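PDB 3K01: Acarbose/maltose binding protein GacH from Streptomyces glaucescens, which binds acarbose and an acarbose homolog as the solute receptor of an ABC transporter, and probably maltose. Local coordinates for residues Ser320-Ser333 with Thr337-Asn350. Sequence-based numbering, arbitrary orientation. Where two conformers were deposited one is given.
Sequences SSAKVQQQTTEKLS and TRTSVYEVPSVADN
V341 sets its CG2 against the start of helix 322-332, 3.8 Å from A322 CB, while its CG1 lies over the backbone at Q326 CA. The extended chain of Q326 runs on across V344 at about a right angle, with V344 CG1 3.6 Å from Q326 CD; V347 CG2 borders the same chain at CG. R338, extended from CG to NE, reaches the residues that lead into the helix, and NE gives S320 O a nearly straight bond of 2.7 Å (170°) in the guanidinium plane. NH1 forms a salt bridge with D118 OD2. At the outer edge of the contact, S346 OG donates to E330 OE2 over 2.6 Å, on the anti lone pair, and Q326 NE2 reaches that oxygen from above the carboxylate plane. Beyond T329, whose CG2 packs on the N350 amide, N350 ND2 meets S333 OG at 3.0 Å; CG, anti to the backbone N (chi1 175°), carries the amide toward S333, and the bond lies in the amide plane. N350 OD1 caps helix 351-360 at V353 N. Hydrogen bonds at R338 and N350 close the two ends of a contact whose middle is lined by V341, V344 and V347, and the two donors on E330 OE2 would probably stabilise its negative charge.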
ATOM      1  N   SER A 320      -8.892 -15.388  -4.638  1.00  8.28           N
ATOM      2  CA  SER A 320      -9.175 -14.559  -3.453  0.50  8.51           C
ATOM      3  C   SER A 320      -9.556 -15.394  -2.233  1.00  8.57           C
ATOM      4  O   SER A 320      -9.730 -14.849  -1.140  1.00  9.09           O
ATOM      5  CB  SER A 320     -10.294 -13.556  -3.774  0.50  8.70           C
ATOM      6  OG  SER A 320     -10.538 -12.635  -2.711  0.50  7.90           O
ATOM      7  N   SER A 321      -9.694 -16.706  -2.424  1.00  8.39           N
ATOM      8  CA  SER A 321     -10.203 -17.590  -1.366  1.00  8.77           C
ATOM      9  C   SER A 321      -9.276 -17.679  -0.152  1.00  8.89           C
ATOM     10  O   SER A 321      -8.052 -17.464  -0.271  1.00  9.24           O
ATOM     11  CB  SER A 321     -10.449 -19.005  -1.920  1.00  9.28           C
ATOM     12  OG  SER A 321      -9.222 -19.664  -2.209  1.00  9.84           O
ATOM     13  N   ALA A 322      -9.847 -18.031   0.994  1.00  9.43           N
ATOM     14  CA  ALA A 322      -9.030 -18.193   2.183  1.00  9.57           C
ATOM     15  C   ALA A 322      -7.917 -19.199   1.949  1.00 10.45           C
ATOM     16  O   ALA A 322      -6.778 -19.000   2.386  1.00 10.51           O
ATOM     17  CB  ALA A 322      -9.879 -18.617   3.365  1.00  9.91           C
ATOM     18  N   LYS A 323      -8.228 -20.301   1.279  1.00 10.65           N
ATOM     19  CA  LYS A 323      -7.210 -21.313   1.064  1.00 10.65           C
ATOM     20  C   LYS A 323      -6.012 -20.764   0.286  1.00  9.97           C
ATOM     21  O   LYS A 323      -4.858 -20.979   0.679  1.00 10.11           O
ATOM     22  CB  LYS A 323      -7.824 -22.531   0.365  1.00 12.12           C
ATOM     23  CG  LYS A 323      -6.844 -23.675   0.177  1.00 15.92           C
ATOM     24  CD  LYS A 323      -7.506 -24.809  -0.625  1.00 21.29           C
ATOM     25  CE  LYS A 323      -6.522 -25.928  -0.922  1.00 24.28           C
ATOM     26  NZ  LYS A 323      -7.203 -27.043  -1.650  1.00 28.66           N
ATOM     27  N   VAL A 324      -6.282 -20.066  -0.809  1.00  8.99           N
ATOM     28  CA  VAL A 324      -5.198 -19.481  -1.603  1.00  9.11           C
ATOM     29  C   VAL A 324      -4.450 -18.359  -0.855  1.00  8.48           C
ATOM     30  O   VAL A 324      -3.227 -18.306  -0.916  1.00  8.43           O
ATOM     31  CB  VAL A 324      -5.676 -19.040  -2.990  1.00  8.75           C
ATOM     32  CG1 VAL A 324      -4.588 -18.283  -3.746  1.00  9.16           C
ATOM     33  CG2 VAL A 324      -6.121 -20.277  -3.806  1.00 10.23           C
ATOM     34  N   GLN A 325      -5.164 -17.522  -0.112  1.00  8.00           N
ATOM     35  CA  GLN A 325      -4.516 -16.471   0.676  1.00  8.29           C
ATOM     36  C   GLN A 325      -3.596 -17.064   1.723  1.00  8.49           C
ATOM     37  O   GLN A 325      -2.476 -16.549   1.942  1.00  8.40           O
ATOM     38  CB  GLN A 325      -5.568 -15.562   1.314  1.00  7.88           C
ATOM     39  CG  GLN A 325      -6.337 -14.744   0.264  1.00  7.92           C
ATOM     40  CD  GLN A 325      -6.905 -13.449   0.787  1.00  8.26           C
ATOM     41  OE1 GLN A 325      -7.719 -12.798   0.101  1.00 12.95           O
ATOM     42  NE2 GLN A 325      -6.486 -13.037   1.945  1.00  7.39           N
ATOM     43  N   GLN A 326      -4.020 -18.162   2.346  1.00  8.96           N
ATOM     44  CA  GLN A 326      -3.172 -18.842   3.326  1.00  8.61           C
ATOM     45  C   GLN A 326      -1.919 -19.389   2.693  1.00  8.83           C
ATOM     46  O   GLN A 326      -0.829 -19.191   3.201  1.00  9.04           O
ATOM     47  CB  GLN A 326      -3.946 -19.970   3.991  1.00  9.69           C
ATOM     48  CG  GLN A 326      -3.089 -20.785   4.960  1.00 10.12           C
ATOM     49  CD  GLN A 326      -3.850 -21.951   5.530  1.00 12.13           C
ATOM     50  OE1 GLN A 326      -5.078 -21.916   5.642  1.00 12.17           O
ATOM     51  NE2 GLN A 326      -3.121 -22.991   5.906  1.00 12.35           N
ATOM     52  N   GLN A 327      -2.058 -20.091   1.578  1.00  9.11           N
ATOM     53  CA  GLN A 327      -0.871 -20.606   0.885  1.00  9.94           C
ATOM     54  C   GLN A 327       0.085 -19.483   0.476  1.00  9.78           C
ATOM     55  O   GLN A 327       1.303 -19.645   0.539  1.00  9.73           O
ATOM     56  CB  GLN A 327      -1.289 -21.387  -0.342  1.00 10.51           C
ATOM     57  CG  GLN A 327      -2.055 -22.662  -0.060  1.00 13.02           C
ATOM     58  CD  GLN A 327      -2.540 -23.300  -1.331  1.00 17.83           C
ATOM     59  OE1 GLN A 327      -3.463 -22.798  -1.991  1.00 18.74           O
ATOM     60  NE2 GLN A 327      -1.911 -24.405  -1.704  1.00 21.87           N
ATOM     61  N   THR A 328      -0.464 -18.338   0.059  1.00  8.73           N
ATOM     62  CA  THR A 328       0.347 -17.211  -0.354  1.00  8.55           C
ATOM     63  C   THR A 328       1.186 -16.720   0.829  1.00  8.80           C
ATOM     64  O   THR A 328       2.385 -16.459   0.670  1.00  9.25           O
ATOM     65  CB  THR A 328      -0.540 -16.101  -0.882  1.00  7.93           C
ATOM     66  OG1 THR A 328      -1.303 -16.592  -2.014  1.00  7.36           O
ATOM     67  CG2 THR A 328       0.284 -14.948  -1.327  1.00  9.35           C
ATOM     68  N   THR A 329       0.585 -16.579   2.003  1.00  8.45           N
ATOM     69  CA  THR A 329       1.376 -16.167   3.165  1.00  8.88           C
ATOM     70  C   THR A 329       2.443 -17.207   3.511  1.00  9.63           C
ATOM     71  O   THR A 329       3.601 -16.844   3.769  1.00  9.80           O
ATOM     72  CB  THR A 329       0.484 -15.880   4.374  1.00  9.02           C
ATOM     73  OG1 THR A 329      -0.454 -14.845   4.015  1.00 10.78           O
ATOM     74  CG2 THR A 329       1.316 -15.446   5.584  1.00  9.33           C
ATOM     75  N   GLU A 330       2.062 -18.482   3.521  1.00 10.15           N
ATOM     76  CA  GLU A 330       3.001 -19.524   3.933  1.00 11.39           C
ATOM     77  C   GLU A 330       4.201 -19.560   3.011  1.00 11.82           C
ATOM     78  O   GLU A 330       5.324 -19.785   3.462  1.00 12.88           O
ATOM     79  CB  GLU A 330       2.304 -20.890   3.970  1.00 11.92           C
ATOM     80  CG  GLU A 330       1.286 -21.006   5.099  1.00 12.79           C
ATOM     81  CD  GLU A 330       0.388 -22.224   4.967  1.00 14.63           C
ATOM     82  OE1 GLU A 330       0.257 -22.738   3.829  1.00 16.76           O
ATOM     83  OE2 GLU A 330      -0.222 -22.625   5.985  1.00 14.00           O
ATOM     84  N   LYS A 331       3.986 -19.345   1.728  1.00 10.65           N
ATOM     85  CA  LYS A 331       5.052 -19.460   0.733  1.00 12.12           C
ATOM     86  C   LYS A 331       5.791 -18.158   0.462  1.00 11.40           C
ATOM     87  O   LYS A 331       6.990 -18.181   0.164  1.00 12.98           O
ATOM     88  CB  LYS A 331       4.506 -20.031  -0.586  1.00 12.12           C
ATOM     89  CG  LYS A 331       3.918 -21.436  -0.450  1.00 14.41           C
ATOM     90  CD  LYS A 331       3.171 -21.895  -1.700  1.00 17.06           C
ATOM     91  CE  LYS A 331       2.551 -23.271  -1.516  1.00 23.15           C
ATOM     92  NZ  LYS A 331       2.547 -24.004  -2.821  1.00 27.21           N
ATOM     93  N   LEU A 332       5.093 -17.024   0.552  1.00  9.69           N
ATOM     94  CA  LEU A 332       5.630 -15.744   0.101  1.00  9.89           C
ATOM     95  C   LEU A 332       5.613 -14.650   1.154  1.00  9.28           C
ATOM     96  O   LEU A 332       6.143 -13.583   0.907  1.00  9.52           O
ATOM     97  CB  LEU A 332       4.836 -15.246  -1.117  1.00 10.09           C
ATOM     98  CG  LEU A 332       4.802 -16.193  -2.322  1.00 10.63           C
ATOM     99  CD1 LEU A 332       3.951 -15.571  -3.420  1.00 11.22           C
ATOM    100  CD2 LEU A 332       6.247 -16.473  -2.816  1.00 12.20           C
ATOM    101  N   SER A 333       4.926 -14.875   2.271  1.00  9.40           N
ATOM    102  CA  SER A 333       4.821 -13.904   3.367  1.00  9.54           C
ATOM    103  C   SER A 333       4.126 -12.606   2.950  1.00 10.50           C
ATOM    104  O   SER A 333       4.341 -11.557   3.564  1.00 11.25           O
ATOM    105  CB  SER A 333       6.203 -13.602   3.953  1.00  9.71           C
ATOM    106  OG  SER A 333       6.725 -14.785   4.536  1.00 10.49           O
ATOM    107  N   THR A 337      -5.893 -10.465   2.934  1.00  7.91           N
ATOM    108  CA  THR A 337      -6.967  -9.530   3.201  1.00  8.22           C
ATOM    109  C   THR A 337      -8.089 -10.153   3.998  1.00  8.45           C
ATOM    110  O   THR A 337      -8.915  -9.436   4.558  1.00  9.21           O
ATOM    111  CB  THR A 337      -7.554  -8.974   1.925  1.00  7.64           C
ATOM    112  OG1 THR A 337      -8.160 -10.047   1.167  1.00  8.68           O
ATOM    113  CG2 THR A 337      -6.477  -8.316   1.101  1.00  8.04           C
ATOM    114  N   ARG A 338      -8.135 -11.467   4.087  1.00  9.13           N
ATOM    115  CA  ARG A 338      -9.243 -12.150   4.805  1.00 10.10           C
ATOM    116  C   ARG A 338      -8.962 -12.257   6.291  1.00 10.58           C
ATOM    117  O   ARG A 338      -7.966 -12.775   6.664  1.00  9.54           O
ATOM    118  CB  ARG A 338      -9.439 -13.541   4.218  1.00 10.90           C
ATOM    119  CG  ARG A 338     -10.189 -13.507   2.886  1.00 11.41           C
ATOM    120  CD  ARG A 338     -10.391 -14.912   2.329  1.00 11.76           C
ATOM    121  NE  ARG A 338     -11.204 -14.881   1.131  1.00 12.55           N
ATOM    122  CZ  ARG A 338     -12.508 -14.847   1.174  1.00 14.32           C
ATOM    123  NH1 ARG A 338     -13.156 -15.163   2.249  1.00 14.53           N
ATOM    124  NH2 ARG A 338     -13.168 -14.554   0.106  1.00 16.15           N
ATOM    125  N   THR A 339      -9.863 -11.760   7.112  1.00 11.08           N
ATOM    126  CA  THR A 339      -9.628 -11.766   8.548  1.00 12.17           C
ATOM    127  C   THR A 339      -9.456 -13.190   9.084  1.00 12.15           C
ATOM    128  O   THR A 339      -8.639 -13.432   9.973  1.00 12.77           O
ATOM    129  CB  THR A 339     -10.725 -10.999   9.308  1.00 12.87           C
ATOM    130  OG1 THR A 339     -11.975 -11.666   9.131  1.00 14.70           O
ATOM    131  CG2 THR A 339     -10.851  -9.586   8.796  1.00 14.14           C
ATOM    132  N   SER A 340     -10.181 -14.135   8.501  1.00 12.62           N
ATOM    133  CA  SER A 340     -10.112 -15.533   8.934  1.00 13.17           C
ATOM    134  C   SER A 340      -8.724 -16.109   8.764  1.00 12.51           C
ATOM    135  O   SER A 340      -8.291 -16.962   9.567  1.00 13.55           O
ATOM    136  CB  SER A 340     -11.118 -16.405   8.169  1.00 14.14           C
ATOM    137  OG  SER A 340     -10.805 -16.511   6.778  1.00 17.07           O
ATOM    138  N   VAL A 341      -8.006 -15.664   7.727  1.00 10.85           N
ATOM    139  CA  VAL A 341      -6.723 -16.273   7.417  1.00 10.31           C
ATOM    140  C   VAL A 341      -5.676 -15.923   8.479  1.00  9.99           C
ATOM    141  O   VAL A 341      -4.782 -16.711   8.764  1.00  9.45           O
ATOM    142  CB  VAL A 341      -6.271 -15.863   6.000  1.00 10.08           C
ATOM    143  CG1 VAL A 341      -4.887 -16.386   5.669  1.00  9.93           C
ATOM    144  CG2 VAL A 341      -7.279 -16.406   4.974  1.00 10.71           C
ATOM    145  N   TYR A 342      -5.819 -14.762   9.116  1.00  9.24           N
ATOM    146  CA  TYR A 342      -4.910 -14.369  10.200  1.00 10.40           C
ATOM    147  C   TYR A 342      -5.016 -15.266  11.422  1.00 11.51           C
ATOM    148  O   TYR A 342      -4.119 -15.261  12.255  1.00 11.94           O
ATOM    149  CB  TYR A 342      -5.143 -12.896  10.601  1.00  9.90           C
ATOM    150  CG  TYR A 342      -4.600 -11.920   9.579  1.00  8.75           C
ATOM    151  CD1 TYR A 342      -3.268 -11.537   9.607  1.00  8.34           C
ATOM    152  CD2 TYR A 342      -5.421 -11.390   8.586  1.00  8.72           C
ATOM    153  CE1 TYR A 342      -2.759 -10.649   8.657  1.00  7.39           C
ATOM    154  CE2 TYR A 342      -4.946 -10.489   7.660  1.00  8.04           C
ATOM    155  CZ  TYR A 342      -3.608 -10.122   7.694  1.00  8.26           C
ATOM    156  OH  TYR A 342      -3.094  -9.245   6.776  1.00  8.02           O
ATOM    157  N   GLU A 343      -6.118 -16.016  11.538  1.00 12.25           N
ATOM    158  CA  GLU A 343      -6.270 -16.961  12.645  1.00 13.15           C
ATOM    159  C   GLU A 343      -5.650 -18.329  12.404  1.00 13.27           C
ATOM    160  O   GLU A 343      -5.582 -19.156  13.306  1.00 13.95           O
ATOM    161  CB  GLU A 343      -7.743 -17.121  13.008  1.00 14.86           C
ATOM    162  CG  GLU A 343      -8.320 -15.900  13.663  1.00 16.77           C
ATOM    163  CD  GLU A 343      -9.763 -16.077  14.062  1.00 20.89           C
ATOM    164  OE1 GLU A 343     -10.359 -17.139  13.746  1.00 24.14           O
ATOM    165  OE2 GLU A 343     -10.311 -15.148  14.677  1.00 21.32           O
ATOM    166  N   VAL A 344      -5.192 -18.582  11.185  1.00 11.85           N
ATOM    167  CA  VAL A 344      -4.519 -19.836  10.886  1.00 11.41           C
ATOM    168  C   VAL A 344      -3.151 -19.807  11.568  1.00 11.42           C
ATOM    169  O   VAL A 344      -2.419 -18.821  11.446  1.00  9.96           O
ATOM    170  CB  VAL A 344      -4.352 -20.004   9.376  1.00 11.48           C
ATOM    171  CG1 VAL A 344      -3.583 -21.258   9.048  1.00 12.30           C
ATOM    172  CG2 VAL A 344      -5.731 -20.026   8.679  1.00 12.46           C
ATOM    173  N   PRO A 345      -2.816 -20.838  12.355  1.00 11.32           N
ATOM    174  CA  PRO A 345      -1.589 -20.747  13.146  1.00 11.37           C
ATOM    175  C   PRO A 345      -0.329 -20.396  12.350  1.00 11.05           C
ATOM    176  O   PRO A 345       0.491 -19.600  12.827  1.00 11.02           O
ATOM    177  CB  PRO A 345      -1.486 -22.133  13.795  1.00 12.00           C
ATOM    178  CG  PRO A 345      -2.944 -22.491  13.991  1.00 12.58           C
ATOM    179  CD  PRO A 345      -3.611 -22.030  12.706  1.00 12.37           C
ATOM    180  N   SER A 346      -0.167 -20.966  11.162  1.00 10.79           N
ATOM    181  CA  SER A 346       1.004 -20.718  10.333  1.00 12.08           C
ATOM    182  C   SER A 346       1.031 -19.307   9.754  1.00 11.13           C
ATOM    183  O   SER A 346       2.084 -18.853   9.279  1.00 13.31           O
ATOM    184  CB  SER A 346       1.072 -21.723   9.189  1.00 12.37           C
ATOM    185  OG  SER A 346      -0.147 -21.712   8.456  1.00 15.13           O
ATOM    186  N   VAL A 347      -0.119 -18.638   9.774  1.00  9.99           N
ATOM    187  CA  VAL A 347      -0.228 -17.252   9.319  1.00  9.49           C
ATOM    188  C   VAL A 347       0.054 -16.330  10.492  1.00  9.59           C
ATOM    189  O   VAL A 347       0.873 -15.413  10.384  1.00  9.09           O
ATOM    190  CB  VAL A 347      -1.574 -16.983   8.662  1.00  9.39           C
ATOM    191  CG1 VAL A 347      -1.729 -15.491   8.346  1.00  9.45           C
ATOM    192  CG2 VAL A 347      -1.698 -17.833   7.384  1.00 10.26           C
ATOM    193  N   ALA A 348      -0.577 -16.592  11.628  1.00  9.13           N
ATOM    194  CA  ALA A 348      -0.387 -15.783  12.821  1.00  9.84           C
ATOM    195  C   ALA A 348       1.060 -15.723  13.259  1.00  9.87           C
ATOM    196  O   ALA A 348       1.489 -14.705  13.823  1.00  9.87           O
ATOM    197  CB  ALA A 348      -1.219 -16.344  13.934  1.00 10.31           C
ATOM    198  N   ASP A 349       1.825 -16.790  13.037  1.00  9.21           N
ATOM    199  CA  ASP A 349       3.235 -16.778  13.424  1.00  9.97           C
ATOM    200  C   ASP A 349       4.205 -16.474  12.288  1.00  9.91           C
ATOM    201  O   ASP A 349       5.410 -16.590  12.446  1.00 10.31           O
ATOM    202  CB  ASP A 349       3.628 -18.038  14.213  1.00 12.33           C
ATOM    203  CG  ASP A 349       3.634 -19.274  13.372  1.00 15.13           C
ATOM    204  OD1 ASP A 349       3.513 -19.198  12.136  1.00 15.81           O
ATOM    205  OD2 ASP A 349       3.760 -20.379  13.981  1.00 21.19           O
ATOM    206  N   ASN A 350       3.674 -16.071  11.138  1.00  9.29           N
ATOM    207  CA  ASN A 350       4.528 -15.681  10.017  1.00  9.16           C
ATOM    208  C   ASN A 350       5.305 -14.406  10.365  1.00  8.60           C
ATOM    209  O   ASN A 350       4.738 -13.474  10.927  1.00  7.89           O
ATOM    210  CB  ASN A 350       3.664 -15.511   8.754  1.00  9.70           C
ATOM    211  CG  ASN A 350       4.445 -14.988   7.585  1.00  8.61           C
ATOM    212  OD1 ASN A 350       4.629 -13.760   7.456  1.00 10.07           O
ATOM    213  ND2 ASN A 350       4.949 -15.877   6.751  1.00  8.30           N
TER
HETATM  214  O   HOH W   1     -13.318 -12.349  -2.352  1.00 17.69           O